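Trp Repressor Binding Protein (PDB 1RLI) probably acts as an NAD(P)H-dependent oxidoreductase that uses FMN as its cofactor. Local coordinates at residues D60-I65 with K91-R96; S64-I69 with P104-F109; G17-L22 with I76-I81; Q99-R102 with D108-Q111. All blocks are in the same frame, centred on the assembly; numbering follows the deposited sequence.

Contact 1. Residues D60-I65 with K91-R96; sequences DDYDSI and KLFIDR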
# COMPACT_ATOMS: atom_id res chain seq x y z
N ASP D 60 -2.18 22.46 24.04
CA ASP D 60 -2.42 22.80 25.43
C ASP D 60 -3.64 22.07 25.97
O ASP D 60 -3.70 21.74 27.16
CB ASP D 60 -2.63 24.31 25.58
CG ASP D 60 -1.37 25.11 25.29
OD1 ASP D 60 -0.78 24.93 24.20
OD2 ASP D 60 -0.97 25.93 26.14
N ASP D 61 -4.61 21.78 25.09
CA ASP D 61 -5.82 21.11 25.53
C ASP D 61 -5.88 19.61 25.19
O ASP D 61 -6.96 19.02 25.15
CB ASP D 61 -7.05 21.84 24.95
CG ASP D 61 -7.16 21.71 23.44
OD1 ASP D 61 -6.12 21.60 22.74
OD2 ASP D 61 -8.31 21.74 22.95
N TYR D 62 -4.71 19.01 25.00
CA TYR D 62 -4.63 17.58 24.66
C TYR D 62 -5.32 16.67 25.67
O TYR D 62 -6.06 15.78 25.27
CB TYR D 62 -3.15 17.18 24.46
CG TYR D 62 -2.94 15.71 24.14
CD1 TYR D 62 -3.03 15.24 22.84
CD2 TYR D 62 -2.64 14.81 25.15
CE1 TYR D 62 -2.83 13.89 22.54
CE2 TYR D 62 -2.44 13.44 24.86
CZ TYR D 62 -2.54 13.00 23.55
OH TYR D 62 -2.34 11.66 23.26
N ASP D 63 -5.07 16.85 26.97
CA ASP D 63 -5.71 16.00 27.98
C ASP D 63 -7.23 16.11 27.92
O ASP D 63 -7.92 15.11 28.09
CB ASP D 63 -5.24 16.34 29.41
CG ASP D 63 -3.77 16.02 29.63
OD1 ASP D 63 -3.23 15.14 28.93
OD2 ASP D 63 -3.16 16.66 30.52
N SER D 64 -7.76 17.32 27.72
CA SER D 64 -9.21 17.51 27.62
C SER D 64 -9.76 16.75 26.41
O SER D 64 -10.89 16.23 26.44
CB SER D 64 -9.54 18.99 27.48
OG SER D 64 -9.39 19.64 28.73
N ILE D 65 -8.98 16.71 25.34
CA ILE D 65 -9.41 16.01 24.13
C ILE D 65 -9.46 14.51 24.37
O ILE D 65 -10.44 13.84 24.02
CB ILE D 65 -8.48 16.35 22.95
CG1 ILE D 65 -8.69 17.82 22.59
CG2 ILE D 65 -8.76 15.43 21.74
CD1 ILE D 65 -7.76 18.37 21.51
N LYS D 91 -1.15 14.43 12.94
CA LYS D 91 0.07 13.61 13.12
C LYS D 91 0.65 13.80 14.53
O LYS D 91 1.00 12.82 15.19
CB LYS D 91 1.12 13.97 12.05
CG LYS D 91 2.51 13.37 12.26
CD LYS D 91 2.48 11.85 12.25
CE LYS D 91 3.91 11.30 12.28
NZ LYS D 91 3.89 9.83 12.54
N LEU D 92 0.73 15.04 15.01
CA LEU D 92 1.28 15.26 16.35
C LEU D 92 0.32 14.73 17.42
O LEU D 92 0.76 14.27 18.49
CB LEU D 92 1.58 16.76 16.59
CG LEU D 92 3.00 17.20 16.21
CD1 LEU D 92 3.30 16.86 14.73
CD2 LEU D 92 3.17 18.70 16.48
N PHE D 93 -0.98 14.78 17.14
CA PHE D 93 -1.99 14.27 18.08
C PHE D 93 -1.85 12.75 18.22
O PHE D 93 -1.73 12.22 19.33
CB PHE D 93 -3.40 14.59 17.56
CG PHE D 93 -4.49 14.03 18.42
CD1 PHE D 93 -4.76 14.59 19.67
CD2 PHE D 93 -5.24 12.94 17.99
CE1 PHE D 93 -5.77 14.06 20.50
CE2 PHE D 93 -6.25 12.39 18.80
CZ PHE D 93 -6.52 12.96 20.06
N ILE D 94 -1.85 12.04 17.10
CA ILE D 94 -1.70 10.58 17.16
C ILE D 94 -0.32 10.18 17.73
O ILE D 94 -0.24 9.24 18.53
CB ILE D 94 -1.96 9.96 15.75
CG1 ILE D 94 -3.45 10.14 15.41
CG2 ILE D 94 -1.58 8.47 15.72
CD1 ILE D 94 -3.82 9.76 13.95
N ASP D 95 0.75 10.88 17.37
CA ASP D 95 2.07 10.53 17.88
C ASP D 95 2.08 10.58 19.42
O ASP D 95 2.78 9.79 20.06
CB ASP D 95 3.17 11.48 17.38
CG ASP D 95 3.63 11.18 15.94
OD1 ASP D 95 3.22 10.17 15.34
OD2 ASP D 95 4.44 12.00 15.43
N ARG D 96 1.33 11.52 19.99
CA ARG D 96 1.27 11.66 21.45
C ARG D 96 0.55 10.49 22.13
O ARG D 96 0.60 10.33 23.35
CB ARG D 96 0.65 13.01 21.84
CG ARG D 96 0.81 13.40 23.32
CD ARG D 96 0.64 14.92 23.47
NE ARG D 96 0.57 15.35 24.86
CZ ARG D 96 0.59 16.63 25.23
NH1 ARG D 96 0.68 17.57 24.29
NH2 ARG D 96 0.49 16.96 26.52
O HOH W 1 -0.35 15.51 28.84
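Arg96 lies flat over one face of the Tyr62 ring: guanidinium and ring planes are only 17° apart and their centres 4.3 Å apart, the geometry of a cation-pi stack. The same arginine adds a CH-pi contact, since its CD sits 3.4 Å from the centroid of the Tyr62 ring, almost exactly on the ring normal. Its chain, extended from CG to NE, runs antiparallel to the tyrosine side chain. Apolar packing involves the ring edge of Tyr62 and the Phe93 ring. CE1 of Tyr62 meets CD1 of Phe93 at 3.5 Å, the two ring planes inclined at 61°, and Ile65 CG2 reaches Phe93 CE1 at the same 3.5 Å. These contacts join the first turn of helix 62-70 to the C-terminal part of helix 88-95, which flank strand 74-80 in the sequence of this flavodoxin-like alpha/beta domain. The polar links run through one water and two outside partners. The water, at the guanidinium edge, accepts from Arg96 NH2 (2.9 Å) and donates to Asp63 OD1, bridging two oppositely charged groups that do not touch directly. Gln59 takes a hydrogen bond from Arg96 NH1, and the Tyr62 hydroxyl is hydrogen-bonded to Thr100.

Contact 2. Residues S64-I69 with P104-F109; sequences SIIERI and PRFPDF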
# COMPACT_ATOMS: atom_id res chain seq x y z
N SER D 64 -7.76 17.32 27.72
CA SER D 64 -9.21 17.51 27.62
C SER D 64 -9.76 16.75 26.41
O SER D 64 -10.89 16.23 26.44
CB SER D 64 -9.54 18.99 27.48
OG SER D 64 -9.39 19.64 28.73
N ILE D 65 -8.98 16.71 25.34
CA ILE D 65 -9.41 16.01 24.13
C ILE D 65 -9.46 14.51 24.37
O ILE D 65 -10.44 13.84 24.02
CB ILE D 65 -8.48 16.35 22.95
CG1 ILE D 65 -8.69 17.82 22.59
CG2 ILE D 65 -8.76 15.43 21.74
CD1 ILE D 65 -7.76 18.37 21.51
N ILE D 66 -8.42 13.98 25.01
CA ILE D 66 -8.38 12.55 25.29
C ILE D 66 -9.56 12.18 26.17
O ILE D 66 -10.20 11.14 25.98
CB ILE D 66 -7.07 12.17 26.02
CG1 ILE D 66 -5.87 12.34 25.08
CG2 ILE D 66 -7.14 10.75 26.48
CD1 ILE D 66 -5.91 11.44 23.79
N GLU D 67 -9.85 13.03 27.16
CA GLU D 67 -10.98 12.78 28.06
C GLU D 67 -12.28 12.64 27.28
O GLU D 67 -13.08 11.73 27.53
CB GLU D 67 -11.12 13.92 29.07
CG GLU D 67 -10.05 13.92 30.15
CD GLU D 67 -10.31 12.89 31.23
OE1 GLU D 67 -11.14 11.98 31.01
OE2 GLU D 67 -9.67 12.98 32.31
N ARG D 68 -12.49 13.53 26.32
CA ARG D 68 -13.71 13.49 25.52
C ARG D 68 -13.75 12.28 24.61
O ARG D 68 -14.78 11.61 24.48
CB ARG D 68 -13.85 14.78 24.72
CG ARG D 68 -14.14 15.96 25.61
CD ARG D 68 -13.95 17.25 24.87
NE ARG D 68 -14.88 17.41 23.75
CZ ARG D 68 -14.66 18.22 22.73
NH1 ARG D 68 -13.54 18.94 22.70
NH2 ARG D 68 -15.54 18.32 21.75
N ILE D 69 -12.61 11.98 23.98
CA ILE D 69 -12.51 10.82 23.09
C ILE D 69 -12.83 9.53 23.82
O ILE D 69 -13.46 8.62 23.27
CB ILE D 69 -11.09 10.70 22.50
CG1 ILE D 69 -10.95 11.65 21.33
CG2 ILE D 69 -10.80 9.25 22.11
CD1 ILE D 69 -9.52 11.72 20.78
N PRO D 104 -0.23 7.60 33.73
CA PRO D 104 -1.02 7.04 34.82
C PRO D 104 -2.38 7.70 35.02
O PRO D 104 -3.23 7.17 35.74
CB PRO D 104 -0.10 7.23 36.04
CG PRO D 104 0.52 8.55 35.74
CD PRO D 104 0.91 8.37 34.25
N ARG D 105 -2.61 8.86 34.42
CA ARG D 105 -3.91 9.50 34.56
C ARG D 105 -4.96 8.86 33.65
O ARG D 105 -6.16 9.10 33.80
CB ARG D 105 -3.80 10.99 34.24
CG ARG D 105 -2.86 11.73 35.15
CD ARG D 105 -2.60 13.08 34.58
NE ARG D 105 -2.07 12.96 33.23
CZ ARG D 105 -2.00 13.97 32.38
NH1 ARG D 105 -2.42 15.18 32.75
NH2 ARG D 105 -1.50 13.80 31.16
N PHE D 106 -4.50 8.03 32.72
CA PHE D 106 -5.39 7.34 31.79
C PHE D 106 -4.88 5.91 31.79
O PHE D 106 -4.46 5.39 30.74
CB PHE D 106 -5.26 7.94 30.39
CG PHE D 106 -5.68 9.37 30.31
CD1 PHE D 106 -7.03 9.71 30.34
CD2 PHE D 106 -4.73 10.39 30.21
CE1 PHE D 106 -7.44 11.04 30.28
CE2 PHE D 106 -5.12 11.72 30.14
CZ PHE D 106 -6.48 12.06 30.18
N PRO D 107 -4.95 5.24 32.96
CA PRO D 107 -4.49 3.87 33.15
C PRO D 107 -5.06 2.77 32.28
O PRO D 107 -4.42 1.73 32.09
CB PRO D 107 -4.76 3.62 34.65
CG PRO D 107 -5.98 4.42 34.89
CD PRO D 107 -5.65 5.72 34.17
N ASP D 108 -6.25 2.99 31.72
CA ASP D 108 -6.89 1.98 30.89
C ASP D 108 -7.02 2.39 29.42
O ASP D 108 -7.81 1.82 28.68
CB ASP D 108 -8.27 1.67 31.44
CG ASP D 108 -8.24 1.30 32.90
OD1 ASP D 108 -7.54 0.32 33.23
OD2 ASP D 108 -8.90 2.00 33.70
N PHE D 109 -6.21 3.37 29.01
CA PHE D 109 -6.23 3.91 27.66
C PHE D 109 -6.21 2.86 26.55
O PHE D 109 -7.06 2.86 25.67
CB PHE D 109 -5.05 4.88 27.48
CG PHE D 109 -5.06 5.62 26.16
CD1 PHE D 109 -6.09 6.51 25.85
CD2 PHE D 109 -4.03 5.43 25.23
CE1 PHE D 109 -6.11 7.20 24.64
CE2 PHE D 109 -4.05 6.12 24.01
CZ PHE D 109 -5.08 7.01 23.73
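A type I beta turn from Phe106 to Phe109, closed by the backbone bond from Phe109 N to Phe106 O (3.2 Å), presents two aromatic rings to the flank of helix 62-70. Ile66 supplies the central methyl: its CG2 stands 3.9 Å from the centroid of the Phe106 ring and 14° off the normal, a CH-pi contact displaced toward the rim. That methyl also approaches Phe109, with Ile66 CG2 to Phe109 CE1 at 4.1 Å, so one branch serves both rings. CG2 gets there by standing anti to the backbone N, with CG1 beside that nitrogen. Glu67 comes to the edge of the Phe106 ring instead. Its chain bends at chi2 (-78°) and brings CD to 3.5 Å from Phe106 CE1, with the carboxylate plane turned 68° from the ring. A serine in place of Phe106 would take away the ring under the Ile66 methyl, leaving it the more distant Phe109, and would probably open a gap between turn and helix. Beside the turn, Arg105 forms salt bridges with Asp63 and Asp103. Leu70 of helix 62-70 and Thr100 of helix 97-100 also touch both phenylalanines, and Ile65 and Ile69 pack on Ile35 of strand 33-41.

Contact 3. Residues G17-L22 with I76-I81; sequences GNTDVL and IFATPI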
# COMPACT_ATOMS: atom_id res chain seq x y z
N GLY D 17 -14.22 24.61 5.28
CA GLY D 17 -13.23 23.65 4.83
C GLY D 17 -13.86 22.34 4.37
O GLY D 17 -14.87 21.91 4.92
N ASN D 18 -13.24 21.72 3.37
CA ASN D 18 -13.76 20.47 2.83
C ASN D 18 -13.87 19.38 3.87
O ASN D 18 -14.77 18.54 3.82
CB ASN D 18 -12.88 19.99 1.68
CG ASN D 18 -12.80 21.00 0.57
OD1 ASN D 18 -13.82 21.50 0.10
ND2 ASN D 18 -11.59 21.32 0.14
N THR D 19 -12.94 19.38 4.81
CA THR D 19 -12.92 18.39 5.87
C THR D 19 -14.14 18.56 6.78
O THR D 19 -14.80 17.58 7.13
CB THR D 19 -11.62 18.51 6.69
OG1 THR D 19 -10.51 18.08 5.88
CG2 THR D 19 -11.70 17.67 7.94
N ASP D 20 -14.42 19.80 7.15
CA ASP D 20 -15.57 20.09 8.01
C ASP D 20 -16.86 19.68 7.33
O ASP D 20 -17.73 19.04 7.93
CB ASP D 20 -15.65 21.58 8.33
CG ASP D 20 -14.50 22.07 9.18
OD1 ASP D 20 -14.76 22.89 10.09
OD2 ASP D 20 -13.35 21.65 8.93
N VAL D 21 -16.99 20.07 6.07
CA VAL D 21 -18.17 19.77 5.28
C VAL D 21 -18.43 18.27 5.18
O VAL D 21 -19.54 17.82 5.45
CB VAL D 21 -18.03 20.37 3.85
CG1 VAL D 21 -19.18 19.90 2.97
CG2 VAL D 21 -18.01 21.89 3.93
N LEU D 22 -17.42 17.49 4.80
CA LEU D 22 -17.61 16.05 4.67
C LEU D 22 -17.96 15.40 6.00
O LEU D 22 -18.76 14.47 6.04
CB LEU D 22 -16.36 15.37 4.10
CG LEU D 22 -16.22 15.35 2.58
CD1 LEU D 22 -14.98 14.55 2.17
CD2 LEU D 22 -17.47 14.71 1.98
N ILE D 76 -14.32 9.45 14.43
CA ILE D 76 -14.13 9.81 13.02
C ILE D 76 -12.95 10.76 12.92
O ILE D 76 -12.98 11.87 13.45
CB ILE D 76 -15.39 10.47 12.42
CG1 ILE D 76 -16.55 9.48 12.49
CG2 ILE D 76 -15.13 10.87 10.96
CD1 ILE D 76 -17.90 10.03 12.08
N PHE D 77 -11.89 10.31 12.24
CA PHE D 77 -10.69 11.14 12.08
C PHE D 77 -10.83 11.81 10.75
O PHE D 77 -10.87 11.14 9.72
CB PHE D 77 -9.46 10.24 12.11
CG PHE D 77 -9.20 9.63 13.45
CD1 PHE D 77 -8.38 10.27 14.37
CD2 PHE D 77 -9.84 8.45 13.82
CE1 PHE D 77 -8.19 9.72 15.64
CE2 PHE D 77 -9.65 7.91 15.09
CZ PHE D 77 -8.82 8.55 16.00
N ALA D 78 -10.92 13.13 10.76
CA ALA D 78 -11.09 13.89 9.52
C ALA D 78 -9.85 14.71 9.25
O ALA D 78 -9.41 15.49 10.11
CB ALA D 78 -12.32 14.79 9.63
N THR D 79 -9.29 14.59 8.06
CA THR D 79 -8.05 15.33 7.79
C THR D 79 -7.79 15.68 6.35
O THR D 79 -8.21 14.98 5.45
CB THR D 79 -6.82 14.50 8.23
OG1 THR D 79 -5.61 15.25 8.02
CG2 THR D 79 -6.73 13.20 7.38
N PRO D 80 -7.10 16.80 6.11
CA PRO D 80 -6.79 17.15 4.73
C PRO D 80 -5.57 16.28 4.44
O PRO D 80 -4.90 15.81 5.38
CB PRO D 80 -6.43 18.64 4.81
CG PRO D 80 -5.95 18.82 6.20
CD PRO D 80 -6.91 17.96 7.00
N ILE D 81 -5.28 16.03 3.18
CA ILE D 81 -4.12 15.23 2.84
C ILE D 81 -3.02 16.23 2.49
O ILE D 81 -3.13 16.97 1.51
CB ILE D 81 -4.37 14.30 1.62
CG1 ILE D 81 -5.51 13.31 1.94
CG2 ILE D 81 -3.09 13.51 1.28
CD1 ILE D 81 -5.89 12.39 0.77
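Thr19 and Ala78 make the apolar part of this contact, methyl against methyl: Thr19 CG2 is 3.4 Å from Ala78 CB, tighter than usual van der Waals separation. With CG2 anti to the backbone N (OG1 chi1 -69°), the threonine methyl is directed at the strand and its hydroxyl lies nearer the strand's end. There OG1 rests against the backbone, 3.6 Å from Pro80 N and 3.8 Å from Pro80 CD, with no hydrogen bond across the segments. An alanine here would probably leave a gap against the Ala78 methyl and Pro80 without the hydroxyl beside it. Hydrogen bonding is instead local to the strand: Thr79 OG1 donates to Pro80 O at 2.8 Å and is also bonded to Ser87 N. In this flavodoxin-like alpha/beta fold the contact sets the start of the helix after the first strand, 6-10, against the C-terminal end of strand 74-80, the end of the sheet that commonly holds the flavin phosphate in relatives; a platinum ion lies about 5 Å from the Thr19 side chain. Helix 18-27 packs over strand 74-80, running roughly antiparallel (150° for the short segments), while Thr19 touches Asn10 of strand 6-10 and Leu22 touches Ile121 of strand 117-124.

Contact 4. Residues Q99-R102 with D108-Q111; sequences QTLR and DFKQ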
# COMPACT_ATOMS: atom_id res chain seq x y z
N GLN D 99 2.64 8.74 24.45
CA GLN D 99 2.74 9.28 25.81
C GLN D 99 1.55 8.83 26.65
O GLN D 99 1.70 8.43 27.79
CB GLN D 99 2.76 10.81 25.78
CG GLN D 99 4.11 11.43 25.51
CD GLN D 99 4.04 12.95 25.34
OE1 GLN D 99 3.41 13.68 26.14
NE2 GLN D 99 4.71 13.45 24.30
N THR D 100 0.37 8.91 26.07
CA THR D 100 -0.83 8.53 26.80
C THR D 100 -0.84 7.06 27.18
O THR D 100 -1.41 6.69 28.20
CB THR D 100 -2.07 8.90 25.96
OG1 THR D 100 -1.94 10.27 25.56
CG2 THR D 100 -3.33 8.72 26.76
N LEU D 101 -0.18 6.22 26.37
CA LEU D 101 -0.11 4.80 26.66
C LEU D 101 0.77 4.53 27.89
O LEU D 101 0.80 3.41 28.40
CB LEU D 101 0.43 4.04 25.45
CG LEU D 101 -0.59 3.86 24.32
CD1 LEU D 101 0.12 3.54 23.02
CD2 LEU D 101 -1.55 2.74 24.68
N ARG D 102 1.46 5.57 28.36
CA ARG D 102 2.33 5.44 29.53
C ARG D 102 1.85 6.40 30.62
O ARG D 102 2.52 6.56 31.65
CB ARG D 102 3.78 5.80 29.15
CG ARG D 102 4.33 4.96 27.99
CD ARG D 102 5.83 5.15 27.77
NE ARG D 102 6.19 6.50 27.36
CZ ARG D 102 6.49 6.86 26.12
NH1 ARG D 102 6.49 5.97 25.14
NH2 ARG D 102 6.77 8.13 25.85
N ASP D 108 -6.25 2.99 31.72
CA ASP D 108 -6.89 1.98 30.89
C ASP D 108 -7.02 2.39 29.42
O ASP D 108 -7.81 1.82 28.68
CB ASP D 108 -8.27 1.67 31.44
CG ASP D 108 -8.24 1.30 32.90
OD1 ASP D 108 -7.54 0.32 33.23
OD2 ASP D 108 -8.90 2.00 33.70
N PHE D 109 -6.21 3.37 29.01
CA PHE D 109 -6.23 3.91 27.66
C PHE D 109 -6.21 2.86 26.55
O PHE D 109 -7.06 2.86 25.67
CB PHE D 109 -5.05 4.88 27.48
CG PHE D 109 -5.06 5.62 26.16
CD1 PHE D 109 -6.09 6.51 25.85
CD2 PHE D 109 -4.03 5.43 25.23
CE1 PHE D 109 -6.11 7.20 24.64
CE2 PHE D 109 -4.05 6.12 24.01
CZ PHE D 109 -5.08 7.01 23.73
N LYS D 110 -5.23 1.96 26.58
CA LYS D 110 -5.14 0.94 25.54
C LYS D 110 -6.43 0.13 25.46
O LYS D 110 -7.01 -0.02 24.40
CB LYS D 110 -3.95 0.00 25.81
CG LYS D 110 -3.59 -0.85 24.60
CD LYS D 110 -2.34 -1.70 24.84
CE LYS D 110 -2.62 -2.90 25.73
NZ LYS D 110 -1.44 -3.80 25.80
N GLN D 111 -6.87 -0.41 26.60
CA GLN D 111 -8.10 -1.21 26.62
C GLN D 111 -9.31 -0.41 26.15
O GLN D 111 -10.10 -0.89 25.32
CB GLN D 111 -8.35 -1.76 28.03
CG GLN D 111 -9.33 -2.93 28.11
CD GLN D 111 -10.73 -2.58 27.67
OE1 GLN D 111 -11.33 -1.62 28.16
NE2 GLN D 111 -11.27 -3.35 26.73
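Thr100 sets its methyl squarely over the Phe109 ring: CG2 is 3.5 Å from the ring centroid and 7° off the normal, so this CH-pi contact is centred. All six ring carbons of Phe109 consequently lie at similar distances from that one methyl, the nearest being CG at 3.6 Å. Leu101 meets the same ring from another direction, at its edge, where CD2 comes to 3.7 Å from Phe109 CD2. The leucine methyl continues to the next residue, Leu101 CD2 lying 3.8 Å from Lys110 CB, and there only the base of the lysine takes part, the rest of the chain turning off from the contact. The two side chains of segment 99-102 thus use separate parts of one aromatic group, a face and an edge, and both cross Phe109 at about a right angle. Residues 99-102 lie at the C-terminal part of helix 97-100 and in the loop that follows, and 108-111 open helix 109-114; within this flavodoxin-like domain the contact is the packing of two short consecutive helices joined by a loop, against helix 62-70 and about 19 Å from the centre of the chain. The backbone bond from Arg102 N to Gln99 O (2.9 Å) ties the turn that carries Leu101. Second-shell contacts set the threonine. With CG2 anti to the backbone N, OG1 points elsewhere (chi1 -51°) and is hydrogen-bonded to the Tyr62 hydroxyl, with a further weak bond to Arg96 O. Leu101 also packs on Trp83 of the second subunit.

Contacts 1, 2 and 4 form one connected region round helix 62-70, whereas contact 3 stands apart, its centre about 17 Å from that of contact 1 and farther from the others. Contact 3 lies nearest the middle of the chain and is wholly buried, held by small side chains packed on a strand; contacts 1 and 2 are buried though farther from the centre, and contact 4 is partly buried at the periphery. Contacts 1 and 2 use successive residues of helix 62-70, Tyr62 and Ile65 in one, Ile66 and Glu67 in the other, joined by the Asp63 to Arg105 salt bridge. Contact 1 alone combines a charged stack with water bridging; 2 and 4, sharing Phe109, rely on methyl-to-ring packing.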